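Local atomic coordinates of oxidized polyvinyl alcohol hydrolase (Pseudomonas sp. VM15C, PDB entry 3WWC), a protein that hydrolyses beta-diketones such as 4,6-nonanedione and acts on oxidized polyvinyl alcohol in the second step of polyvinyl alcohol degradation. Residues P42-K47 / N144-D149; P54-S59 / L90-Y95; P241-P246 / S287-V292; I248-W253 / R315-T320. The protein carries 1 engineered substitution. All blocks are in the same frame, centred on the assembly; numbering follows the deposited sequence.

The four contacts are spread over one monomer of alpha/beta-hydrolase type. Contact 1 is a surface contact at the hairpin that ends the outermost strand 36-43, about 27 Å centre to centre from contact 4 and across the middle of the chain from it. Contact 2, nested in the loop that contact 1 closes, meets contact 4 through D319: its OD1 lies 2.7 Å from Y95 OH and its OD2 2.7 Å from H93 NE2, both probable hydrogen bonds. Contacts 3 and 4 alternate along the chain and touch where V292 CG1 lies 4.1 Å from V249 CG2. The side chains of V292 and M250 are each about 10 Å from that of S283, a charge-relay residue by similarity.

Contact 1. Residues P42-K47 / N144-D149; sequences PHKGMK and NDEGPD
K44 and P148 bring the two backbones closest, their CA atoms 6.8 Å apart. The segment 42-47 is the hairpin that turns strand 36-43 into strand 46-53. Its type I' turn from H43 to M46 is closed by a reciprocal pair of backbone bonds; both middle residues, K44 and G45, take positive phi, which G45 does easily, having no side chain. Across from it, 144-149 runs into helix 148-160, with G147 at the N-cap and P148 just after it, where proline's missing N-H costs nothing. An Asx turn leads into the helix: D145 OD1 accepts from G147 N at 2.9 Å.

The extended chain of K44 crosses the ring of P148 at about a right angle, CD resting 4.0 Å from P148 CB. M46 reaches the same CB with its sulfur at 4.5 Å, so the proline ring is touched by both side chains. H43, its CG anti to the backbone N (chi1 -171°), brings CD2 to 3.7 Å from P148 O, while NE2 is hydrogen-bonded to S151 OG.

At its tip K44 NZ also bonds S151 OG and gives hydrogens to two waters. One water, 2.8 Å from D145 OD1, bridges to that carboxylate; the other, 2.6 Å from E146 OE2, bridges to E146, which has further partners in S150 and R190. The opposite charges thus meet through solvent rather than in direct salt bridges, so their attraction is probably softened. The hairpin meets the helix start through K44's apolar stem and M46 on P148, direct bonds to S151, and a water-bridged ammonium.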
loop_
_atom_site.group_PDB
_atom_site.type_symbol
_atom_site.label_atom_id
_atom_site.label_comp_id
_atom_site.label_asym_id
_atom_site.label_seq_id
_atom_site.Cartn_x
_atom_site.Cartn_y
_atom_site.Cartn_z
ATOM N N PRO A 42 -0.394 -0.808 22.114
ATOM C CA PRO A 42 0.265 0.484 22.333
ATOM C C PRO A 42 1.343 0.779 21.328
ATOM O O PRO A 42 2.242 -0.040 21.148
ATOM C CB PRO A 42 0.853 0.323 23.737
ATOM C CG PRO A 42 1.284 -1.117 23.736
ATOM C CD PRO A 42 0.101 -1.837 23.037
ATOM N N HIS A 43 1.238 1.930 20.681
ATOM C CA HIS A 43 2.280 2.356 19.767
ATOM C C HIS A 43 2.319 3.879 19.657
ATOM O O HIS A 43 1.346 4.498 19.278
ATOM C CB HIS A 43 2.061 1.759 18.351
ATOM C CG HIS A 43 3.225 1.987 17.432
ATOM N ND1 HIS A 43 4.417 1.302 17.561
ATOM C CD2 HIS A 43 3.422 2.910 16.468
ATOM C CE1 HIS A 43 5.296 1.800 16.711
ATOM N NE2 HIS A 43 4.715 2.774 16.032
ATOM N N LYS A 44 3.466 4.477 19.955
ATOM C CA LYS A 44 3.639 5.940 19.860
ATOM C C LYS A 44 2.516 6.772 20.500
ATOM O O LYS A 44 2.050 7.742 19.918
ATOM C CB LYS A 44 3.841 6.366 18.398
ATOM C CG LYS A 44 5.243 5.936 17.851
ATOM C CD LYS A 44 5.431 6.349 16.376
ATOM C CE LYS A 44 6.834 6.002 15.890
ATOM N NZ LYS A 44 7.005 6.352 14.434
ATOM N N GLY A 45 2.080 6.365 21.688
ATOM C CA GLY A 45 1.024 7.087 22.375
ATOM C C GLY A 45 -0.397 6.819 21.900
ATOM O O GLY A 45 -1.346 7.438 22.397
ATOM N N MET A 46 -0.554 5.957 20.905
ATOM C CA MET A 46 -1.890 5.608 20.412
ATOM C C MET A 46 -2.206 4.177 20.813
ATOM O O MET A 46 -1.310 3.430 21.191
ATOM C CB MET A 46 -1.920 5.695 18.879
ATOM C CG MET A 46 -1.636 7.112 18.354
ATOM S SD MET A 46 -1.663 7.162 16.487
ATOM C CE MET A 46 -3.158 7.278 16.240
ATOM N N LYS A 47 -3.487 3.820 20.760
ATOM C CA LYS A 47 -3.930 2.461 21.021
ATOM C C LYS A 47 -4.487 2.040 19.685
ATOM O O LYS A 47 -5.435 2.656 19.180
ATOM C CB LYS A 47 -5.048 2.435 21.998
ATOM C CG LYS A 47 -4.604 3.207 23.172
ATOM C CD LYS A 47 -4.071 2.339 24.170
ATOM C CE LYS A 47 -5.040 2.513 25.328
ATOM N NZ LYS A 47 -4.509 2.000 26.614
ATOM N N ASN A 144 10.905 13.480 6.587
ATOM C CA ASN A 144 11.847 12.399 6.793
ATOM C C ASN A 144 11.570 11.596 8.057
ATOM O O ASN A 144 12.483 11.072 8.695
ATOM C CB ASN A 144 13.316 12.902 6.708
ATOM C CG ASN A 144 13.808 13.129 5.220
ATOM O OD1 ASN A 144 14.117 12.181 4.487
ATOM N ND2 ASN A 144 13.864 14.405 4.798
ATOM N N ASP A 145 10.294 11.494 8.395
ATOM C CA ASP A 145 9.817 10.691 9.506
ATOM C C ASP A 145 8.687 9.858 8.877
ATOM O O ASP A 145 7.727 10.424 8.352
ATOM C CB ASP A 145 9.256 11.565 10.633
ATOM C CG ASP A 145 8.869 10.749 11.876
ATOM O OD1 ASP A 145 8.216 9.662 11.793
ATOM O OD2 ASP A 145 9.197 11.231 12.976
ATOM N N GLU A 146 8.819 8.535 8.972
ATOM C CA GLU A 146 7.864 7.599 8.368
ATOM C C GLU A 146 6.463 7.804 8.860
ATOM O O GLU A 146 5.500 7.527 8.139
ATOM C CB GLU A 146 8.298 6.152 8.646
ATOM C CG GLU A 146 8.224 5.770 10.117
ATOM C CD GLU A 146 8.759 4.361 10.391
ATOM O OE1 GLU A 146 8.525 3.465 9.565
ATOM O OE2 GLU A 146 9.418 4.143 11.442
ATOM N N GLY A 147 6.309 8.307 10.078
ATOM C CA GLY A 147 4.948 8.462 10.605
ATOM C C GLY A 147 4.502 7.274 11.442
ATOM O O GLY A 147 5.050 6.191 11.313
ATOM N N PRO A 148 3.425 7.425 12.214
ATOM C CA PRO A 148 2.980 6.345 13.088
ATOM C C PRO A 148 2.303 5.131 12.502
ATOM O O PRO A 148 2.209 4.142 13.191
ATOM C CB PRO A 148 2.126 7.060 14.153
ATOM C CG PRO A 148 1.742 8.371 13.535
ATOM C CD PRO A 148 2.716 8.700 12.430
ATOM N N ASP A 149 1.834 5.187 11.253
ATOM C CA ASP A 149 1.274 3.978 10.711
ATOM C C ASP A 149 2.405 3.068 10.221
ATOM O O ASP A 149 2.372 1.861 10.498
ATOM C CB ASP A 149 0.313 4.292 9.527
ATOM C CG ASP A 149 -1.125 4.407 9.979
ATOM O OD1 ASP A 149 -1.485 3.821 11.022
ATOM O OD2 ASP A 149 -1.928 5.065 9.288
HETATM O O HOH W 1 9.651 5.643 13.556
HETATM O O HOH W 2 6.249 8.791 13.604
#

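Contact 2. Residues P54-S59 / L90-Y95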
loop_
_atom_site.group_PDB
_atom_site.type_symbol
_atom_site.label_atom_id
_atom_site.label_comp_id
_atom_site.label_asym_id
_atom_site.label_seq_id
_atom_site.Cartn_x
_atom_site.Cartn_y
_atom_site.Cartn_z
ATOM N N PRO A 54 -4.686 -16.603 10.876
ATOM C CA PRO A 54 -3.508 -17.457 10.665
ATOM C C PRO A 54 -3.611 -18.312 9.412
ATOM O O PRO A 54 -4.687 -18.766 9.013
ATOM C CB PRO A 54 -3.422 -18.307 11.933
ATOM C CG PRO A 54 -4.281 -17.575 12.933
ATOM C CD PRO A 54 -5.377 -16.911 12.144
ATOM N N ALA A 55 -2.461 -18.529 8.775
ATOM C CA ALA A 55 -2.416 -19.307 7.551
ATOM C C ALA A 55 -2.934 -20.706 7.711
ATOM O O ALA A 55 -2.613 -21.344 8.716
ATOM C CB ALA A 55 -0.957 -19.389 7.052
ATOM N N LYS A 56 -3.640 -21.181 6.693
ATOM C CA LYS A 56 -4.142 -22.579 6.638
ATOM C C LYS A 56 -3.287 -23.423 5.689
ATOM O O LYS A 56 -2.688 -22.905 4.735
ATOM C CB LYS A 56 -5.555 -22.624 6.087
ATOM C CG LYS A 56 -6.558 -21.878 6.898
ATOM C CD LYS A 56 -6.574 -22.320 8.331
ATOM C CE LYS A 56 -7.959 -22.062 8.891
ATOM N NZ LYS A 56 -8.842 -21.575 7.758
ATOM N N ASN A 57 -3.267 -24.744 5.925
ATOM C CA ASN A 57 -2.509 -25.706 5.090
ATOM C C ASN A 57 -1.013 -25.435 4.967
ATOM O O ASN A 57 -0.395 -25.797 3.943
ATOM C CB ASN A 57 -3.102 -25.790 3.677
ATOM C CG ASN A 57 -4.503 -26.352 3.674
ATOM O OD1 ASN A 57 -4.831 -27.227 4.491
ATOM N ND2 ASN A 57 -5.347 -25.861 2.765
ATOM N N VAL A 58 -0.427 -24.830 5.998
ATOM C CA VAL A 58 0.996 -24.495 5.973
ATOM C C VAL A 58 1.733 -25.041 7.191
ATOM O O VAL A 58 1.264 -24.862 8.315
ATOM C CB VAL A 58 1.228 -22.922 5.996
ATOM C CG1 VAL A 58 2.706 -22.599 6.224
ATOM C CG2 VAL A 58 0.781 -22.302 4.716
ATOM N N SER A 59 2.868 -25.705 6.996
ATOM C CA SER A 59 3.619 -26.103 8.183
ATOM C C SER A 59 4.896 -25.259 8.083
ATOM O O SER A 59 5.434 -25.041 6.971
ATOM C CB SER A 59 3.966 -27.596 8.188
ATOM O OG SER A 59 5.007 -27.801 7.261
ATOM N N LEU A 90 -7.204 -15.018 1.805
ATOM C CA LEU A 90 -5.805 -15.435 1.554
ATOM C C LEU A 90 -5.280 -16.328 2.674
ATOM O O LEU A 90 -4.274 -16.999 2.480
ATOM C CB LEU A 90 -4.898 -14.238 1.361
ATOM C CG LEU A 90 -5.134 -13.813 -0.088
ATOM C CD1 LEU A 90 -4.946 -12.379 -0.201
ATOM C CD2 LEU A 90 -4.201 -14.591 -1.037
ATOM N N ALA A 91 -5.884 -16.344 3.851
ATOM C CA ALA A 91 -5.424 -17.273 4.882
ATOM C C ALA A 91 -5.718 -18.729 4.426
ATOM O O ALA A 91 -4.932 -19.613 4.704
ATOM C CB ALA A 91 -6.118 -16.980 6.276
ATOM N N ASP A 92 -6.779 -18.937 3.663
ATOM C CA ASP A 92 -7.114 -20.258 3.121
ATOM C C ASP A 92 -6.132 -20.577 2.000
ATOM O O ASP A 92 -6.106 -21.702 1.516
ATOM C CB ASP A 92 -8.497 -20.255 2.466
ATOM C CG ASP A 92 -9.647 -20.077 3.469
ATOM O OD1 ASP A 92 -9.499 -20.490 4.627
ATOM O OD2 ASP A 92 -10.708 -19.564 3.050
ATOM N N HIS A 93 -5.332 -19.580 1.590
ATOM C CA HIS A 93 -4.343 -19.748 0.515
ATOM C C HIS A 93 -2.948 -19.912 1.082
ATOM O O HIS A 93 -1.979 -19.912 0.324
ATOM C CB HIS A 93 -4.400 -18.553 -0.406
ATOM C CG HIS A 93 -3.819 -18.820 -1.766
ATOM N ND1 HIS A 93 -4.299 -19.852 -2.555
ATOM C CD2 HIS A 93 -2.763 -18.283 -2.433
ATOM C CE1 HIS A 93 -3.549 -19.950 -3.641
ATOM N NE2 HIS A 93 -2.612 -19.014 -3.593
ATOM N N GLY A 94 -2.829 -19.984 2.398
ATOM C CA GLY A 94 -1.538 -20.198 3.054
ATOM C C GLY A 94 -0.763 -18.965 3.484
ATOM O O GLY A 94 0.448 -19.017 3.608
ATOM N N TYR A 95 -1.457 -17.856 3.732
ATOM C CA TYR A 95 -0.805 -16.652 4.194
ATOM C C TYR A 95 -1.378 -16.277 5.534
ATOM O O TYR A 95 -2.570 -16.465 5.746
ATOM C CB TYR A 95 -1.062 -15.427 3.257
ATOM C CG TYR A 95 -0.412 -15.575 1.904
ATOM C CD1 TYR A 95 -0.949 -16.446 0.956
ATOM C CD2 TYR A 95 0.761 -14.924 1.618
ATOM C CE1 TYR A 95 -0.295 -16.679 -0.264
ATOM C CE2 TYR A 95 1.420 -15.134 0.399
ATOM C CZ TYR A 95 0.881 -16.018 -0.521
ATOM O OH TYR A 95 1.587 -16.217 -1.671
HETATM O O HOH W 3 -4.720 -23.938 0.569
#
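K56 and D92 lie side by side and point the same way, joining two loops at one end of the central sheet of this alpha/beta-hydrolase fold. The segment 54-59 links strand 46-53 to strand 62-68. The other segment, 90-95, leads into strand 96-100. Within it, bonds from Y95 N to L90 O and from G94 N to A91 O form the pair of a Schellman motif, with G94 at the position of positive phi that glycine adopts readily.

The lysine bends at chi2 (-55°) and again at chi4, which lays it alongside D92. K56 NZ makes a rather long salt bridge, 3.4 Å, to D92 OD1. Farther back on the same chain, K56 CG comes 3.5 Å from A91 O. That carbonyl is the polar centre of the contact. It accepts from K56 N at 2.8 Å and from G94 N, and the two donors come in from opposite faces of its plane, so neither displaces the other.

Small side chains allow the backbones to come close: the CA atoms of A55 and A91 are 4.5 Å apart. The methyl of A55, CB, sits 3.5 Å from Y95 C, and the methyl of A91 faces P54 O. V58 turns a single branch, CG2, against G94, which has no side chain to hold it off. Y95 itself points away, its hydroxyl bonded to D319. N57 ND2 and D92 O share a bridging water. G94 makes a CA-H...O contact, its CA 3.4 Å from K56 O.

Contact 3. Residues P241-P246 / S287-V292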
loop_
_atom_site.group_PDB
_atom_site.type_symbol
_atom_site.label_atom_id
_atom_site.label_comp_id
_atom_site.label_asym_id
_atom_site.label_seq_id
_atom_site.Cartn_x
_atom_site.Cartn_y
_atom_site.Cartn_z
ATOM N N PRO A 241 14.602 8.128 -1.428
ATOM C CA PRO A 241 15.892 7.464 -1.196
ATOM C C PRO A 241 16.663 7.120 -2.459
ATOM O O PRO A 241 16.080 6.751 -3.469
ATOM C CB PRO A 241 15.523 6.245 -0.368
ATOM C CG PRO A 241 14.045 6.050 -0.534
ATOM C CD PRO A 241 13.449 7.374 -0.897
ATOM N N ALA A 242 17.996 7.237 -2.410
ATOM C CA ALA A 242 18.803 6.914 -3.586
ATOM C C ALA A 242 18.790 5.413 -3.803
ATOM O O ALA A 242 18.870 4.927 -4.954
ATOM C CB ALA A 242 20.249 7.393 -3.372
ATOM N N LYS A 243 18.714 4.683 -2.698
ATOM C CA LYS A 243 18.690 3.225 -2.773
ATOM C C LYS A 243 17.803 2.614 -1.714
ATOM O O LYS A 243 17.824 3.014 -0.533
ATOM C CB LYS A 243 20.079 2.627 -2.630
ATOM C CG LYS A 243 20.089 1.184 -3.121
ATOM C CD LYS A 243 21.464 0.575 -3.217
ATOM C CE LYS A 243 21.321 -0.824 -3.806
ATOM N NZ LYS A 243 22.669 -1.465 -3.996
ATOM N N VAL A 244 16.971 1.676 -2.139
ATOM C CA VAL A 244 16.105 0.993 -1.181
ATOM C C VAL A 244 16.543 -0.445 -1.071
ATOM O O VAL A 244 17.286 -0.970 -1.909
ATOM C CB VAL A 244 14.553 1.060 -1.565
ATOM C CG1 VAL A 244 14.108 2.495 -1.600
ATOM C CG2 VAL A 244 14.249 0.352 -2.872
ATOM N N GLY A 245 16.123 -1.063 0.024
ATOM C CA GLY A 245 16.370 -2.468 0.294
ATOM C C GLY A 245 15.704 -3.352 -0.770
ATOM O O GLY A 245 14.868 -2.880 -1.574
ATOM N N PRO A 246 15.987 -4.647 -0.774
ATOM C CA PRO A 246 15.447 -5.580 -1.758
ATOM C C PRO A 246 13.947 -5.792 -1.632
ATOM O O PRO A 246 13.461 -6.168 -0.552
ATOM C CB PRO A 246 16.209 -6.861 -1.478
ATOM C CG PRO A 246 17.354 -6.450 -0.723
ATOM C CD PRO A 246 16.961 -5.309 0.109
ATOM N N SER A 287 11.088 0.716 -10.631
ATOM C CA SER A 287 11.762 0.030 -11.696
ATOM C C SER A 287 13.213 0.418 -11.773
ATOM O O SER A 287 14.044 -0.438 -12.077
ATOM C CB SER A 287 11.095 0.342 -13.043
ATOM O OG SER A 287 9.835 -0.241 -13.056
ATOM N N ALA A 288 13.519 1.683 -11.495
ATOM C CA ALA A 288 14.902 2.150 -11.567
ATOM C C ALA A 288 15.775 1.539 -10.478
ATOM O O ALA A 288 16.964 1.436 -10.636
ATOM C CB ALA A 288 14.968 3.679 -11.487
ATOM N N GLN A 289 15.191 1.122 -9.365
ATOM C CA GLN A 289 15.961 0.561 -8.246
ATOM C C GLN A 289 16.543 -0.781 -8.602
ATOM O O GLN A 289 15.839 -1.693 -9.031
ATOM C CB GLN A 289 15.032 0.488 -7.030
ATOM C CG GLN A 289 14.764 1.852 -6.482
ATOM C CD GLN A 289 16.021 2.422 -5.842
ATOM O OE1 GLN A 289 16.711 1.732 -5.084
ATOM N NE2 GLN A 289 16.308 3.668 -6.125
ATOM N N PRO A 290 17.857 -0.958 -8.409
ATOM C CA PRO A 290 18.490 -2.208 -8.771
ATOM C C PRO A 290 18.136 -3.442 -8.021
ATOM O O PRO A 290 18.230 -4.525 -8.576
ATOM C CB PRO A 290 19.991 -1.893 -8.678
ATOM C CG PRO A 290 20.045 -0.874 -7.601
ATOM C CD PRO A 290 18.837 0.007 -7.875
ATOM N N ASP A 291 17.737 -3.282 -6.762
ATOM C CA ASP A 291 17.376 -4.441 -5.982
ATOM C C ASP A 291 15.884 -4.619 -5.845
ATOM O O ASP A 291 15.414 -5.317 -4.964
ATOM C CB ASP A 291 18.011 -4.370 -4.598
ATOM C CG ASP A 291 19.508 -4.421 -4.663
ATOM O OD1 ASP A 291 20.031 -4.978 -5.670
ATOM O OD2 ASP A 291 20.169 -3.912 -3.719
ATOM N N VAL A 292 15.145 -4.004 -6.739
ATOM C CA VAL A 292 13.675 -4.121 -6.735
ATOM C C VAL A 292 13.173 -4.688 -8.046
ATOM O O VAL A 292 13.601 -4.254 -9.121
ATOM C CB VAL A 292 13.030 -2.724 -6.564
ATOM C CG1 VAL A 292 11.500 -2.830 -6.627
ATOM C CG2 VAL A 292 13.438 -2.117 -5.253
HETATM O O HOH W 4 22.796 -2.968 -6.335
HETATM O O HOH W 5 17.343 -1.017 -4.825
HETATM O O HOH W 6 19.343 -2.881 -1.595
#
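With CG beside its own backbone N (chi1 -72°) and a bend at chi2 (-69°), the side chain of Q289 folds against A242, K243 and V244. The amide so placed meets the loop that enters strand 247-253 of the alpha/beta-hydrolase sheet, while Q289 belongs to the type I turn joining helix 275-288 to strand 292-298. The contact therefore ties together the approaches to two neighbouring strands.

Glutamine suits the site because one group both donates and accepts. NE2 gives a nearly straight bond (177°) to A242 O at 3.1 Å, the acceptor lying in the amide plane although the donor stands well above the plane of the A242 carbonyl. OE1 takes V244 N at 3.0 Å, again from above its own plane. A water donates to the same OE1 and to V244 O, and accepts from D291 N, so the polar groups of buried V244 and Q289 are linked with D291 N in one network.

On the more open flank, the straight chain of K243 runs obliquely past P290 and D291. Its CE lies 3.3 Å from D291 OD2, and NZ forms a long salt bridge of 3.5 Å with that oxygen. Another water spans D291 OD2 and V244 O, so the carboxylate is tied to the opposite backbone as well as to the lysine.

Farther along, P246 CA makes a CA-H...O contact at 3.2 Å with D291 O. On the inner side the two valines, V244 and V292, meet branch to branch, CG2 to CG2 at 3.5 Å.

Contact 4. Residues I248-W253 / R315-T320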
loop_
_atom_site.group_PDB
_atom_site.type_symbol
_atom_site.label_atom_id
_atom_site.label_comp_id
_atom_site.label_asym_id
_atom_site.label_seq_id
_atom_site.Cartn_x
_atom_site.Cartn_y
_atom_site.Cartn_z
ATOM N N ILE A 248 9.996 -6.688 -4.000
ATOM C CA ILE A 248 9.229 -6.897 -5.205
ATOM C C ILE A 248 7.977 -6.021 -5.008
ATOM O O ILE A 248 7.317 -6.080 -3.969
ATOM C CB ILE A 248 8.875 -8.351 -5.522
ATOM C CG1 ILE A 248 7.911 -8.359 -6.714
ATOM C CG2 ILE A 248 8.289 -9.092 -4.290
ATOM C CD1 ILE A 248 7.771 -9.758 -7.364
ATOM N N VAL A 249 7.703 -5.146 -5.969
ATOM C CA VAL A 249 6.555 -4.250 -5.864
ATOM C C VAL A 249 5.684 -4.429 -7.071
ATOM O O VAL A 249 6.166 -4.388 -8.223
ATOM C CB VAL A 249 7.007 -2.781 -5.783
ATOM C CG1 VAL A 249 5.793 -1.849 -5.635
ATOM C CG2 VAL A 249 7.982 -2.600 -4.590
ATOM N N MET A 250 4.399 -4.621 -6.830
ATOM C CA MET A 250 3.417 -4.779 -7.919
ATOM C C MET A 250 2.432 -3.612 -7.816
ATOM O O MET A 250 1.626 -3.559 -6.886
ATOM C CB MET A 250 2.668 -6.100 -7.767
ATOM C CG MET A 250 1.722 -6.306 -8.965
ATOM S SD MET A 250 0.777 -7.890 -8.815
ATOM C CE MET A 250 2.061 -9.043 -9.215
ATOM N N THR A 251 2.534 -2.687 -8.763
ATOM C CA THR A 251 1.658 -1.503 -8.782
ATOM C C THR A 251 0.512 -1.756 -9.732
ATOM O O THR A 251 0.745 -2.207 -10.862
ATOM C CB THR A 251 2.417 -0.297 -9.252
ATOM O OG1 THR A 251 3.543 -0.061 -8.377
ATOM C CG2 THR A 251 1.505 0.938 -9.257
ATOM N N VAL A 252 -0.715 -1.486 -9.310
ATOM C CA VAL A 252 -1.896 -1.755 -10.172
ATOM C C VAL A 252 -2.662 -0.469 -10.476
ATOM O O VAL A 252 -2.967 0.327 -9.554
ATOM C CB VAL A 252 -2.855 -2.710 -9.460
ATOM C CG1 VAL A 252 -4.057 -3.040 -10.369
ATOM C CG2 VAL A 252 -2.107 -4.008 -9.077
ATOM N N TRP A 253 -2.927 -0.263 -11.768
ATOM C CA TRP A 253 -3.721 0.877 -12.262
ATOM C C TRP A 253 -5.030 0.299 -12.781
ATOM O O TRP A 253 -5.018 -0.694 -13.514
ATOM C CB TRP A 253 -2.978 1.571 -13.419
ATOM C CG TRP A 253 -3.756 2.673 -14.046
ATOM C CD1 TRP A 253 -4.212 3.805 -13.412
ATOM C CD2 TRP A 253 -4.088 2.829 -15.438
ATOM N NE1 TRP A 253 -4.786 4.655 -14.325
ATOM C CE2 TRP A 253 -4.723 4.074 -15.576
ATOM C CE3 TRP A 253 -3.904 2.031 -16.583
ATOM C CZ2 TRP A 253 -5.181 4.557 -16.820
ATOM C CZ3 TRP A 253 -4.353 2.519 -17.816
ATOM C CH2 TRP A 253 -4.983 3.766 -17.916
ATOM N N ARG A 315 -4.903 -14.281 -5.422
ATOM C CA ARG A 315 -4.008 -15.451 -5.286
ATOM C C ARG A 315 -2.810 -15.274 -6.196
ATOM O O ARG A 315 -1.656 -15.515 -5.792
ATOM C CB ARG A 315 -4.729 -16.735 -5.731
ATOM C CG ARG A 315 -5.800 -17.193 -4.779
ATOM C CD ARG A 315 -6.367 -18.599 -5.215
ATOM N NE ARG A 315 -7.168 -18.575 -6.430
ATOM C CZ ARG A 315 -8.494 -18.408 -6.465
ATOM N NH1 ARG A 315 -9.197 -18.209 -5.343
ATOM N NH2 ARG A 315 -9.093 -18.544 -7.627
ATOM N N TRP A 316 -3.049 -14.849 -7.438
ATOM C CA TRP A 316 -1.950 -14.648 -8.404
ATOM C C TRP A 316 -0.985 -13.569 -7.911
ATOM O O TRP A 316 0.258 -13.742 -7.952
ATOM C CB TRP A 316 -2.509 -14.243 -9.782
ATOM C CG TRP A 316 -1.428 -13.907 -10.762
ATOM C CD1 TRP A 316 -0.633 -14.799 -11.456
ATOM C CD2 TRP A 316 -0.920 -12.607 -11.061
ATOM N NE1 TRP A 316 0.333 -14.121 -12.168
ATOM C CE2 TRP A 316 0.190 -12.777 -11.938
ATOM C CE3 TRP A 316 -1.278 -11.312 -10.682
ATOM C CZ2 TRP A 316 0.926 -11.703 -12.419
ATOM C CZ3 TRP A 316 -0.540 -10.246 -11.168
ATOM C CH2 TRP A 316 0.553 -10.455 -12.030
ATOM N N ALA A 317 -1.539 -12.458 -7.427
ATOM C CA ALA A 317 -0.643 -11.368 -6.990
ATOM C C ALA A 317 0.181 -11.762 -5.782
ATOM O O ALA A 317 1.401 -11.560 -5.786
ATOM C CB ALA A 317 -1.499 -10.079 -6.676
ATOM N N LEU A 318 -0.435 -12.346 -4.743
ATOM C CA LEU A 318 0.345 -12.709 -3.570
ATOM C C LEU A 318 1.325 -13.808 -3.862
ATOM O O LEU A 318 2.455 -13.731 -3.397
ATOM C CB LEU A 318 -0.579 -13.079 -2.392
ATOM C CG LEU A 318 -0.818 -11.930 -1.352
ATOM C CD1 LEU A 318 0.451 -11.480 -0.622
ATOM C CD2 LEU A 318 -1.456 -10.771 -2.095
ATOM N N ASP A 319 0.947 -14.789 -4.667
ATOM C CA ASP A 319 1.901 -15.846 -4.981
ATOM C C ASP A 319 3.031 -15.323 -5.841
ATOM O O ASP A 319 4.155 -15.852 -5.760
ATOM C CB ASP A 319 1.201 -17.016 -5.683
ATOM C CG ASP A 319 0.232 -17.743 -4.771
ATOM O OD1 ASP A 319 0.194 -17.492 -3.561
ATOM O OD2 ASP A 319 -0.551 -18.592 -5.281
ATOM N N THR A 320 2.786 -14.293 -6.666
ATOM C CA THR A 320 3.845 -13.676 -7.473
ATOM C C THR A 320 4.805 -12.955 -6.533
ATOM O O THR A 320 6.049 -13.101 -6.643
ATOM C CB THR A 320 3.250 -12.674 -8.442
ATOM O OG1 THR A 320 2.480 -13.385 -9.443
ATOM C CG2 THR A 320 4.369 -11.873 -9.140
#
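The backbone oxygen of W316 is gripped twice by T320, and both residues close on M250 of the facing strand. T320 OG1 donates to W316 O at 2.7 Å and T320 N, in the regular helical bond, at 2.9 Å, the two donors reaching the oxygen from opposite faces of its plane. Threonine suits this place: its hydroxyl is satisfied inside the helix, and its methyl is left to turn toward the sheet. The same OG1 lies 3.4 Å above one face of the indole, offset toward the rim.

This is helix-on-sheet packing in an alpha/beta-hydrolase fold. Helix 310-322 packs on strand 247-253; the segments 315-320 and 248-253 run roughly antiparallel, their axes at 154° and 9.8 Å apart.

M250 has the largest share of the contact on the strand side. Its CG is anti to the backbone N (chi1 -176°) and the next bond is extended too, which drives the sulfur straight at the helix; a bend at chi3 then swings CE between W316 and T320. SD lies 4.6 Å from the centroid of the six-membered ring of W316, an oblique Met-aromatic contact, and CE is 3.5 Å from CZ3 of that ring. The indole nitrogen is bonded to T336 OG1, which helps to fix the ring's rotation. A317, small enough to let the strand approach, offers its methyl to the sulfur, while T320 CG2 closes on CE. Methionine's slim, pliant chain fits this mixed surface. Two residues earlier on the strand, I248 extends CD1 to 3.8 Å from T320 O, an oxygen that accepts from S323 OG.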